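Local coordinates for protein cephalosporin hydroxylase CMCI (Streptomyces clavuligerus, PDB 2BM8) that probably takes part in cephamycin biosynthesis by modifying a cephalosporin intermediate, using a Rossmann-like domain related to O-methyltransferases, at residues B[27-32]-B[45-50]; B[61-65]-B[91-95]; B[109-113]-B[130-134]; B[209-214]-B[228-232]. The protein carries 3 engineered substitutions. All coordinates share one frame; numbering follows the deposited sequence.

Along the chain the four contacts follow in series. Interaction 1 joins two loops, its centre about 27 Å from that of the chain. Interaction 2 is the most central, about 8 Å from the chain centre; its second segment starts helix 94-106, which leads into strand 111-116 of interaction 3, about 15 Å away between centres. Interactions 3 and 4 belong to one seven-stranded sheet, at its two outer strands within this chain, with centres about 24 Å apart. Interactions 1 and 4, about 43 Å apart between centres, lie on opposite sides of the chain centre and both meet the second subunit, whereas no other chain touches the segments of interactions 2 and 3.

Interaction 1 (B[27-32]-B[45-50]); sequences PVLTDR and PRDLGY
Arg32 reaches across to Pro45 and Gly49, which sandwich its guanidinium. Pro45 CG lies 3.6 Å above one face and Gly49 CA stands at the same height over the opposite face, both over the centre of the group. The arginine chain gets there through bends at chi2 (96°) and chi3 (130°). Gly49 has a positive phi, and the lack of a side chain lets its CA approach the face of the cation. The second tight spot is Pro27 over Tyr50: Pro27 CB sits 3.4 Å from the Tyr50 ring centroid, only 8° off the normal, which defines a CH-pi contact. Leu48 CG backs the other face of this ring, and Leu29 CD1 comes to its edge, 4.2 Å from Tyr50 CD2.

The solvent side is looser and polar. Arg32 NH1 holds Asp31 OD1 at 2.9 Å on the syn side of the carboxylate, whereas Arg32 NH2 is a long 3.9 Å from Asp47 OD2, so the exposed acids share one cation at unequal range. A water takes the Thr30 N-H and donates to Asp31 OD1 and to Gly49 O (2.6 Å from the water oxygen), tying the two loops together.

These loops precede and follow the short strand 35-37, well away from the central sheet, and the second subunit packs on them, with its Leu216 against Pro27 and Leu29 and its Met215 against Arg32.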
loop_
_atom_site.group_PDB
_atom_site.type_symbol
_atom_site.label_atom_id
_atom_site.label_comp_id
_atom_site.label_asym_id
_atom_site.label_seq_id
_atom_site.Cartn_x
_atom_site.Cartn_y
_atom_site.Cartn_z
ATOM N N PRO B 27 8.667 20.998 18.212
ATOM C CA PRO B 27 8.610 19.583 18.579
ATOM C C PRO B 27 9.824 19.251 19.429
ATOM O O PRO B 27 10.861 19.867 19.224
ATOM C CB PRO B 27 8.644 18.843 17.221
ATOM C CG PRO B 27 9.155 19.827 16.213
ATOM C CD PRO B 27 8.894 21.202 16.765
ATOM N N VAL B 28 9.709 18.337 20.381
ATOM C CA VAL B 28 10.898 17.885 21.080
ATOM C C VAL B 28 11.036 16.371 20.944
ATOM O O VAL B 28 10.058 15.637 21.036
ATOM C CB VAL B 28 10.909 18.351 22.553
ATOM C CG1 VAL B 28 12.090 17.738 23.325
ATOM C CG2 VAL B 28 10.995 19.877 22.612
ATOM N N LEU B 29 12.263 15.923 20.697
ATOM C CA LEU B 29 12.570 14.501 20.619
ATOM C C LEU B 29 12.599 13.867 22.016
ATOM O O LEU B 29 13.070 14.479 22.970
ATOM C CB LEU B 29 13.928 14.282 19.939
ATOM C CG LEU B 29 14.069 14.461 18.427
ATOM C CD1 LEU B 29 12.779 14.178 17.670
ATOM C CD2 LEU B 29 14.584 15.846 18.112
ATOM N N THR B 30 12.128 12.623 22.090
ATOM C CA THR B 30 11.966 11.853 23.330
ATOM C C THR B 30 12.795 10.565 23.339
ATOM O O THR B 30 13.508 10.285 24.303
ATOM C CB THR B 30 10.476 11.474 23.495
ATOM O OG1 THR B 30 9.696 12.656 23.712
ATOM C CG2 THR B 30 10.239 10.619 24.760
ATOM N N ASP B 31 12.669 9.769 22.279
ATOM C CA ASP B 31 13.351 8.472 22.196
ATOM C C ASP B 31 14.725 8.488 21.509
ATOM O O ASP B 31 15.317 7.429 21.330
ATOM C CB ASP B 31 12.442 7.401 21.554
ATOM C CG ASP B 31 12.191 7.637 20.069
ATOM O OD1 ASP B 31 12.298 8.802 19.627
ATOM O OD2 ASP B 31 11.868 6.721 19.271
ATOM N N ARG B 32 15.240 9.659 21.132
ATOM C CA ARG B 32 16.611 9.744 20.596
ATOM C C ARG B 32 17.338 11.042 20.920
ATOM O O ARG B 32 16.727 12.050 21.227
ATOM C CB ARG B 32 16.666 9.536 19.071
ATOM C CG ARG B 32 15.355 9.334 18.357
ATOM C CD ARG B 32 14.754 10.593 17.733
ATOM N NE ARG B 32 14.367 10.374 16.343
ATOM C CZ ARG B 32 13.458 9.496 15.916
ATOM N NH1 ARG B 32 12.798 8.716 16.756
ATOM N NH2 ARG B 32 13.199 9.397 14.622
ATOM N N PRO B 45 17.216 6.026 13.645
ATOM C CA PRO B 45 15.824 5.770 13.263
ATOM C C PRO B 45 15.357 6.689 12.126
ATOM O O PRO B 45 15.916 7.770 11.933
ATOM C CB PRO B 45 15.042 6.018 14.566
ATOM C CG PRO B 45 15.894 6.892 15.362
ATOM C CD PRO B 45 17.317 6.564 15.010
ATOM N N ARG B 46 14.349 6.245 11.386
ATOM C CA ARG B 46 13.958 6.896 10.131
ATOM C C ARG B 46 12.652 7.682 10.190
ATOM O O ARG B 46 12.383 8.517 9.333
ATOM C CB ARG B 46 13.870 5.841 9.037
ATOM C CG ARG B 46 15.229 5.255 8.686
ATOM C CD ARG B 46 15.999 6.113 7.695
ATOM N NE ARG B 46 15.323 6.124 6.405
ATOM C CZ ARG B 46 15.296 5.098 5.562
ATOM N NH1 ARG B 46 15.936 3.963 5.843
ATOM N NH2 ARG B 46 14.634 5.205 4.422
ATOM N N ASP B 47 11.846 7.411 11.206
ATOM C CA ASP B 47 10.590 8.109 11.403
ATOM C C ASP B 47 10.845 9.526 11.948
ATOM O O ASP B 47 11.953 9.854 12.362
ATOM C CB ASP B 47 9.630 7.279 12.281
ATOM C CG ASP B 47 10.121 7.090 13.702
ATOM O OD1 ASP B 47 9.578 7.768 14.590
ATOM O OD2 ASP B 47 11.011 6.280 14.047
ATOM N N LEU B 48 9.810 10.355 11.889
ATOM C CA LEU B 48 9.882 11.767 12.241
ATOM C C LEU B 48 10.443 12.036 13.645
ATOM O O LEU B 48 11.303 12.887 13.819
ATOM C CB LEU B 48 8.480 12.374 12.123
ATOM C CG LEU B 48 8.273 13.874 11.861
ATOM C CD1 LEU B 48 9.548 14.642 11.485
ATOM C CD2 LEU B 48 7.203 14.048 10.773
ATOM N N GLY B 49 9.946 11.306 14.636
ATOM C CA GLY B 49 10.377 11.469 16.013
ATOM C C GLY B 49 9.339 12.110 16.912
ATOM O O GLY B 49 9.506 12.164 18.131
ATOM N N TYR B 50 8.264 12.598 16.309
ATOM C CA TYR B 50 7.199 13.273 17.048
ATOM C C TYR B 50 5.923 13.256 16.211
ATOM O O TYR B 50 5.940 12.847 15.049
ATOM C CB TYR B 50 7.605 14.714 17.365
ATOM C CG TYR B 50 8.033 15.510 16.148
ATOM C CD1 TYR B 50 7.107 16.237 15.412
ATOM C CD2 TYR B 50 9.353 15.529 15.727
ATOM C CE1 TYR B 50 7.478 16.968 14.289
ATOM C CE2 TYR B 50 9.738 16.258 14.608
ATOM C CZ TYR B 50 8.790 16.967 13.888
ATOM O OH TYR B 50 9.142 17.697 12.779
HETATM O O HOH W 1 11.509 11.364 19.544
#

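Interaction 2 (B[61-65]-B[91-95]); sequences LRMLK and YNGGS
Asn92 and Arg62 supply the hydrogen bond between the segments: Asn92 ND2 donates an N-H to Arg62 O over 2.7 Å, with an N-H...O angle of 158° and the donor tilted 16° from the carbonyl plane. Asn92 CG stands between its own backbone N and carbonyl carbon (chi1 73°), which turns the amide toward the strand. A water accepts from both Asn92 ND2 and Arg62 N, 2.9 Å from each of these nitrogens. Gly94 CA adds a nearly straight CA-H...O contact to the same Arg62 O at 3.6 Å.

Among the charged and aromatic groups, Arg62 NH1 reaches the edge of the Tyr91 ring, 3.1 Å from Tyr91 OH, with guanidinium and ring nearly perpendicular. The guanidinium hydrogen-bonds to Leu18 O through NH2 and to Asp21 O through NH1.

Van der Waals contacts are lighter: Leu64 CG lies 4.3 Å from Tyr91 CD2, Met63 SD 4.0 Å from Ser95 CA, and Lys65 CE passes Ser95 CB at 3.9 Å.

Arg62 O is thus satisfied by an Asn92 side-chain donor and a Gly94 C-H beside the start of helix 94-106, and buried Lys65 is probably balanced by its NZ salt bridges to Glu87 and Glu186.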
loop_
_atom_site.group_PDB
_atom_site.type_symbol
_atom_site.label_atom_id
_atom_site.label_comp_id
_atom_site.label_asym_id
_atom_site.label_seq_id
_atom_site.Cartn_x
_atom_site.Cartn_y
_atom_site.Cartn_z
ATOM N N LEU B 61 4.194 31.376 14.856
ATOM C CA LEU B 61 2.759 31.085 15.018
ATOM C C LEU B 61 2.447 29.755 14.366
ATOM O O LEU B 61 2.998 29.424 13.325
ATOM C CB LEU B 61 1.888 32.155 14.358
ATOM C CG LEU B 61 2.367 33.576 14.600
ATOM C CD1 LEU B 61 1.734 34.545 13.630
ATOM C CD2 LEU B 61 2.090 33.948 16.057
ATOM N N ARG B 62 1.540 29.004 14.978
ATOM C CA ARG B 62 1.087 27.744 14.404
ATOM C C ARG B 62 0.400 28.005 13.077
ATOM O O ARG B 62 -0.350 28.970 12.955
ATOM C CB ARG B 62 0.122 27.066 15.353
ATOM C CG ARG B 62 0.779 26.645 16.645
ATOM C CD ARG B 62 -0.077 25.798 17.501
ATOM N NE ARG B 62 -0.550 24.667 16.740
ATOM C CZ ARG B 62 -1.724 24.075 16.876
ATOM N NH1 ARG B 62 -2.598 24.464 17.800
ATOM N NH2 ARG B 62 -2.013 23.067 16.067
ATOM N N MET B 63 0.669 27.146 12.098
ATOM C CA MET B 63 0.061 27.208 10.777
ATOM C C MET B 63 -0.757 25.954 10.587
ATOM O O MET B 63 -0.193 24.883 10.419
ATOM C CB MET B 63 1.135 27.236 9.673
ATOM C CG MET B 63 1.429 28.605 9.100
ATOM S SD MET B 63 0.129 29.166 8.026
ATOM C CE MET B 63 0.505 28.364 6.559
ATOM N N LEU B 64 -2.079 26.092 10.585
ATOM C CA LEU B 64 -2.967 24.960 10.354
ATOM C C LEU B 64 -3.038 24.550 8.882
ATOM O O LEU B 64 -3.548 23.484 8.575
ATOM C CB LEU B 64 -4.376 25.266 10.855
ATOM C CG LEU B 64 -4.652 25.360 12.356
ATOM C CD1 LEU B 64 -5.933 24.613 12.663
ATOM C CD2 LEU B 64 -3.524 24.828 13.212
ATOM N N LYS B 65 -2.544 25.393 7.983
ATOM C CA LYS B 65 -2.494 25.061 6.573
ATOM C C LYS B 65 -1.170 24.390 6.242
ATOM O O LYS B 65 -0.121 24.957 6.491
ATOM C CB LYS B 65 -2.714 26.318 5.725
ATOM C CG LYS B 65 -4.146 26.902 5.875
ATOM C CD LYS B 65 -4.388 28.072 4.936
ATOM C CE LYS B 65 -5.694 28.832 5.221
ATOM N NZ LYS B 65 -6.664 28.103 6.079
ATOM N N TYR B 91 -9.022 31.117 14.612
ATOM C CA TYR B 91 -8.198 30.407 15.623
ATOM C C TYR B 91 -7.000 31.253 16.126
ATOM O O TYR B 91 -7.212 32.274 16.761
ATOM C CB TYR B 91 -7.771 29.013 15.118
ATOM C CG TYR B 91 -7.088 28.121 16.169
ATOM C CD1 TYR B 91 -7.676 27.868 17.404
ATOM C CD2 TYR B 91 -5.841 27.554 15.918
ATOM C CE1 TYR B 91 -7.032 27.066 18.363
ATOM C CE2 TYR B 91 -5.194 26.748 16.862
ATOM C CZ TYR B 91 -5.790 26.505 18.075
ATOM O OH TYR B 91 -5.141 25.694 18.988
ATOM N N ASN B 92 -5.762 30.852 15.823
ATOM C CA ASN B 92 -4.565 31.544 16.312
ATOM C C ASN B 92 -4.093 32.694 15.421
ATOM O O ASN B 92 -3.266 33.500 15.848
ATOM C CB ASN B 92 -3.409 30.560 16.491
ATOM C CG ASN B 92 -2.834 30.113 15.179
ATOM O OD1 ASN B 92 -3.560 29.612 14.329
ATOM N ND2 ASN B 92 -1.533 30.297 14.992
ATOM N N GLY B 93 -4.579 32.728 14.177
ATOM C CA GLY B 93 -4.331 33.842 13.276
ATOM C C GLY B 93 -3.103 33.664 12.406
ATOM O O GLY B 93 -2.728 34.567 11.646
ATOM N N GLY B 94 -2.483 32.497 12.504
ATOM C CA GLY B 94 -1.256 32.213 11.782
ATOM C C GLY B 94 -1.461 32.404 10.294
ATOM O O GLY B 94 -0.701 33.125 9.640
ATOM N N SER B 95 -2.514 31.802 9.757
ATOM C CA SER B 95 -2.759 31.878 8.331
ATOM C C SER B 95 -3.064 33.318 7.858
ATOM O O SER B 95 -2.770 33.675 6.730
ATOM C CB SER B 95 -3.880 30.911 7.952
ATOM O OG SER B 95 -5.105 31.403 8.455
HETATM O O HOH W 2 0.305 30.324 17.212
#

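Interaction 3 (B[109-113]-B[130-134]); sequences DCQVI and ENITL
Val112 is hydrogen-bonded to Asn131 and Thr133, on either side of its bridge partner Ile132, in parallel beta geometry: the strand segments 111-113 and 132-134 run 25° apart in direction and approach to 4.7 Å between axes, with Ile113 opposite Thr133. Val112 uses both of its backbone groups here, giving its N-H to Asn131 O at 2.8 Å and receiving Thr133 N on its O at 2.9 Å. Two CA-H...O contacts fill the ladder, the shorter being Ile132 CA to Val112 O at 3.2 Å.

Side chains divide between the two faces. Val112 CB and Ile132 CG1 meet loosely at 4.4 Å on the face where Ile132 also touches Arg100 of helix 94-106. On the opposite face Ile113 and Thr133 lie side by side, pointing the same way, with Ile113 CG1 4.2 Å from Thr133 CB; Leu148 and Met151 adjoin Ile113 there. At the start of the pairing, Gln111 folds back at chi2 (-60°) so that its amide reaches Asn131. Gln111 NE2 donates a weak bond to Asn131 OD1 at 3.1 Å, the two amide planes standing almost perpendicular.

One water accepts from Thr133 OG1 and donates to Gln111 OE1 and to Val112 O, reaching OE1 at 2.6 Å. Val112 O therefore receives both an amide N-H and a water, and the Gln111 amide is engaged at both its oxygen and its nitrogen: the water links the Gln111 amide, Val112 O and the Thr133 hydroxyl along one side of the ladder, while Val112 and Ile132 make the aliphatic contact on the other face.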
loop_
_atom_site.group_PDB
_atom_site.type_symbol
_atom_site.label_atom_id
_atom_site.label_comp_id
_atom_site.label_asym_id
_atom_site.label_seq_id
_atom_site.Cartn_x
_atom_site.Cartn_y
_atom_site.Cartn_z
ATOM N N ASP B 109 -1.162 44.901 -3.186
ATOM C CA ASP B 109 -1.902 45.688 -2.189
ATOM C C ASP B 109 -3.098 44.885 -1.667
ATOM O O ASP B 109 -4.184 44.987 -2.207
ATOM C CB ASP B 109 -2.395 47.008 -2.821
ATOM C CG ASP B 109 -3.147 47.901 -1.832
ATOM O OD1 ASP B 109 -3.267 47.507 -0.645
ATOM O OD2 ASP B 109 -3.652 49.013 -2.160
ATOM N N CYS B 110 -2.906 44.103 -0.610
ATOM C CA CYS B 110 -3.950 43.194 -0.147
ATOM C C CYS B 110 -4.273 43.435 1.320
ATOM O O CYS B 110 -3.374 43.474 2.170
ATOM C CB CYS B 110 -3.545 41.727 -0.381
ATOM S SG CYS B 110 -4.821 40.472 -0.064
ATOM N N GLN B 111 -5.569 43.594 1.589
ATOM C CA GLN B 111 -6.132 43.634 2.934
ATOM C C GLN B 111 -6.625 42.245 3.327
ATOM O O GLN B 111 -7.439 41.663 2.622
ATOM C CB GLN B 111 -7.327 44.593 2.952
ATOM C CG GLN B 111 -6.952 46.030 2.739
ATOM C CD GLN B 111 -6.016 46.505 3.812
ATOM O OE1 GLN B 111 -6.067 46.018 4.932
ATOM N NE2 GLN B 111 -5.145 47.428 3.474
ATOM N N VAL B 112 -6.124 41.721 4.445
ATOM C CA VAL B 112 -6.509 40.406 4.944
ATOM C C VAL B 112 -7.505 40.622 6.059
ATOM O O VAL B 112 -7.293 41.480 6.899
ATOM C CB VAL B 112 -5.290 39.624 5.482
ATOM C CG1 VAL B 112 -5.685 38.240 5.955
ATOM C CG2 VAL B 112 -4.222 39.512 4.411
ATOM N N ILE B 113 -8.591 39.861 6.049
ATOM C CA ILE B 113 -9.650 39.975 7.046
ATOM C C ILE B 113 -9.954 38.604 7.678
ATOM O O ILE B 113 -10.156 37.621 6.974
ATOM C CB ILE B 113 -10.939 40.587 6.407
ATOM C CG1 ILE B 113 -10.732 42.077 6.105
ATOM C CG2 ILE B 113 -12.146 40.427 7.342
ATOM C CD1 ILE B 113 -11.705 42.648 5.115
ATOM N N GLU B 130 -0.451 45.155 10.521
ATOM C CA GLU B 130 -0.665 45.975 9.340
ATOM C C GLU B 130 -1.408 45.181 8.252
ATOM O O GLU B 130 -1.006 44.090 7.900
ATOM C CB GLU B 130 0.683 46.471 8.802
ATOM C CG GLU B 130 0.583 47.597 7.777
ATOM C CD GLU B 130 1.924 47.905 7.108
ATOM O OE1 GLU B 130 2.579 46.955 6.610
ATOM O OE2 GLU B 130 2.322 49.096 7.075
ATOM N N ASN B 131 -2.497 45.750 7.747
ATOM C CA ASN B 131 -3.325 45.150 6.707
ATOM C C ASN B 131 -4.009 43.826 7.090
ATOM O O ASN B 131 -4.358 43.018 6.229
ATOM C CB ASN B 131 -2.516 45.046 5.407
ATOM C CG ASN B 131 -2.023 46.418 4.924
ATOM O OD1 ASN B 131 -2.619 47.455 5.241
ATOM N ND2 ASN B 131 -0.930 46.427 4.178
ATOM N N ILE B 132 -4.202 43.621 8.391
ATOM C CA ILE B 132 -4.974 42.500 8.925
ATOM C C ILE B 132 -6.041 43.084 9.820
ATOM O O ILE B 132 -5.716 43.780 10.777
ATOM C CB ILE B 132 -4.110 41.565 9.779
ATOM C CG1 ILE B 132 -2.999 40.946 8.942
ATOM C CG2 ILE B 132 -4.993 40.487 10.437
ATOM C CD1 ILE B 132 -1.970 40.166 9.753
ATOM N N THR B 133 -7.303 42.786 9.530
ATOM C CA THR B 133 -8.419 43.314 10.307
ATOM C C THR B 133 -9.213 42.149 10.894
ATOM O O THR B 133 -9.559 41.221 10.179
ATOM C CB THR B 133 -9.320 44.198 9.395
ATOM O OG1 THR B 133 -8.558 45.274 8.826
ATOM C CG2 THR B 133 -10.366 44.913 10.188
ATOM N N LEU B 134 -9.504 42.202 12.189
ATOM C CA LEU B 134 -10.238 41.148 12.876
ATOM C C LEU B 134 -11.660 41.583 13.215
ATOM O O LEU B 134 -11.849 42.477 14.022
ATOM C CB LEU B 134 -9.522 40.789 14.169
ATOM C CG LEU B 134 -8.562 39.597 14.198
ATOM C CD1 LEU B 134 -7.773 39.453 12.928
ATOM C CD2 LEU B 134 -7.639 39.752 15.416
HETATM O O HOH W 3 -7.360 44.528 6.617
#

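Interaction 4 (B[209-214]-B[228-232]); sequences DVLSMD and VLRRV
Val210 opens the contact with Arg231: its O accepts a weak bond from Val232 N at 3.3 Å, while its CB and CG1 lie over one face of the Arg231 guanidinium, the side chains coming closest at Val210 CG1 to Arg231 NH1, 3.9 Å. Leu211 forms a non-hydrogen-bonded pair with Arg231 and turns to the face shared with Leu229. Their CD1 atoms come within 4.2 Å, the side chains crossing at about a right angle, and both pack on Met169 of helix 165-175.

Ser212 makes the hydrogen-bonded pair with Arg230. Ser212 N gives to Arg230 O and Arg230 N gives to Ser212 O, both at 3.0 Å. Ser212 CB lies 3.4 Å from Val232 CG2, and its hydroxyl bonds to Asp35 of the second subunit. Met213 rejoins the face of Leu211, with CB 4.3 Å from Leu229 CD2, and its backbone pairs antiparallel with a strand of that subunit.

Asp214 closes the ladder through its N-H to Val228 O. Its OD2 is a long 3.7 Å from Arg230 NH1 and well out of the guanidinium plane, so the attraction is of charge alone; Tyr182 OH bonds to this oxygen, and Arg230 pairs more firmly with Asp35 of the second subunit.

Two antiparallel strands, the later one inserted between strand 182-185 and the earlier one, give the strand order 3-2-1-4-5-7-6 with strand 7 reversed, the hallmark of the Rossmann-like methyltransferase fold, here extended across a subunit interface.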
loop_
_atom_site.group_PDB
_atom_site.type_symbol
_atom_site.label_atom_id
_atom_site.label_comp_id
_atom_site.label_asym_id
_atom_site.label_seq_id
_atom_site.Cartn_x
_atom_site.Cartn_y
_atom_site.Cartn_z
ATOM N N ASP B 209 -24.795 27.865 -12.165
ATOM C CA ASP B 209 -24.817 28.962 -13.134
ATOM C C ASP B 209 -23.885 30.086 -12.721
ATOM O O ASP B 209 -23.677 31.024 -13.494
ATOM C CB ASP B 209 -26.234 29.499 -13.315
ATOM C CG ASP B 209 -27.195 28.429 -13.784
ATOM O OD1 ASP B 209 -26.973 27.895 -14.901
ATOM O OD2 ASP B 209 -28.177 28.046 -13.092
ATOM N N VAL B 210 -23.333 29.976 -11.508
ATOM C CA VAL B 210 -22.595 31.054 -10.869
ATOM C C VAL B 210 -21.215 30.682 -10.322
ATOM O O VAL B 210 -20.394 31.556 -10.135
ATOM C CB VAL B 210 -23.420 31.669 -9.713
ATOM C CG1 VAL B 210 -24.669 32.354 -10.266
ATOM C CG2 VAL B 210 -23.796 30.624 -8.674
ATOM N N LEU B 211 -20.966 29.406 -10.047
ATOM C CA LEU B 211 -19.690 28.969 -9.491
ATOM C C LEU B 211 -19.193 27.720 -10.216
ATOM O O LEU B 211 -19.982 26.843 -10.581
ATOM C CB LEU B 211 -19.819 28.677 -7.995
ATOM C CG LEU B 211 -19.961 29.857 -7.025
ATOM C CD1 LEU B 211 -20.248 29.340 -5.620
ATOM C CD2 LEU B 211 -18.727 30.731 -7.018
ATOM N N SER B 212 -17.886 27.662 -10.429
ATOM C CA SER B 212 -17.229 26.530 -11.064
ATOM C C SER B 212 -16.237 25.942 -10.070
ATOM O O SER B 212 -15.774 26.648 -9.184
ATOM C CB SER B 212 -16.453 26.992 -12.304
ATOM O OG SER B 212 -15.181 27.560 -11.925
ATOM N N MET B 213 -15.919 24.662 -10.209
ATOM C CA MET B 213 -14.772 24.095 -9.512
ATOM C C MET B 213 -13.524 24.314 -10.368
ATOM O O MET B 213 -13.463 23.862 -11.513
ATOM C CB MET B 213 -14.961 22.608 -9.247
ATOM C CG MET B 213 -13.803 21.993 -8.492
ATOM S SD MET B 213 -14.211 20.430 -7.730
ATOM C CE MET B 213 -14.887 19.542 -9.131
ATOM N N ASP B 214 -12.535 25.007 -9.807
ATOM C CA ASP B 214 -11.304 25.317 -10.511
ATOM C C ASP B 214 -10.360 24.124 -10.474
ATOM O O ASP B 214 -9.751 23.842 -9.463
ATOM C CB ASP B 214 -10.637 26.528 -9.873
ATOM C CG ASP B 214 -9.406 26.981 -10.630
ATOM O OD1 ASP B 214 -8.946 26.258 -11.530
ATOM O OD2 ASP B 214 -8.828 28.052 -10.395
ATOM N N VAL B 228 -12.361 24.167 -4.194
ATOM C CA VAL B 228 -11.915 25.453 -4.707
ATOM C C VAL B 228 -12.896 25.900 -5.779
ATOM O O VAL B 228 -12.917 25.344 -6.875
ATOM C CB VAL B 228 -10.490 25.354 -5.310
ATOM C CG1 VAL B 228 -10.031 26.708 -5.873
ATOM C CG2 VAL B 228 -9.498 24.844 -4.276
ATOM N N LEU B 229 -13.733 26.883 -5.452
ATOM C CA LEU B 229 -14.727 27.387 -6.394
ATOM C C LEU B 229 -14.425 28.820 -6.784
ATOM O O LEU B 229 -13.829 29.554 -6.017
ATOM C CB LEU B 229 -16.121 27.321 -5.778
ATOM C CG LEU B 229 -16.437 26.074 -4.964
ATOM C CD1 LEU B 229 -17.840 26.178 -4.417
ATOM C CD2 LEU B 229 -16.270 24.821 -5.817
ATOM N N ARG B 230 -14.830 29.224 -7.978
ATOM C CA ARG B 230 -14.770 30.637 -8.336
ATOM C C ARG B 230 -15.962 31.105 -9.164
ATOM O O ARG B 230 -16.731 30.320 -9.697
ATOM C CB ARG B 230 -13.449 30.975 -9.032
ATOM C CG ARG B 230 -13.147 30.149 -10.238
ATOM C CD ARG B 230 -11.947 30.639 -11.037
ATOM N NE ARG B 230 -12.002 30.151 -12.416
ATOM C CZ ARG B 230 -10.972 30.138 -13.253
ATOM N NH1 ARG B 230 -9.786 30.595 -12.877
ATOM N NH2 ARG B 230 -11.123 29.662 -14.476
ATOM N N ARG B 231 -16.094 32.416 -9.251
ATOM C CA ARG B 231 -17.204 33.039 -9.928
ATOM C C ARG B 231 -16.981 33.015 -11.443
ATOM O O ARG B 231 -16.027 33.601 -11.941
ATOM C CB ARG B 231 -17.356 34.480 -9.423
ATOM C CG ARG B 231 -18.722 34.801 -8.901
ATOM C CD ARG B 231 -19.765 34.592 -9.922
ATOM N NE ARG B 231 -20.942 35.416 -9.720
ATOM C CZ ARG B 231 -21.957 35.436 -10.562
ATOM N NH1 ARG B 231 -21.928 34.679 -11.650
ATOM N NH2 ARG B 231 -23.002 36.204 -10.317
ATOM N N VAL B 232 -17.857 32.307 -12.151
ATOM C CA VAL B 232 -17.852 32.240 -13.625
ATOM C C VAL B 232 -18.486 33.519 -14.191
ATOM O O VAL B 232 -19.251 34.207 -13.489
ATOM C CB VAL B 232 -18.622 30.979 -14.131
ATOM C CG1 VAL B 232 -18.754 30.938 -15.667
ATOM C CG2 VAL B 232 -17.940 29.734 -13.650
#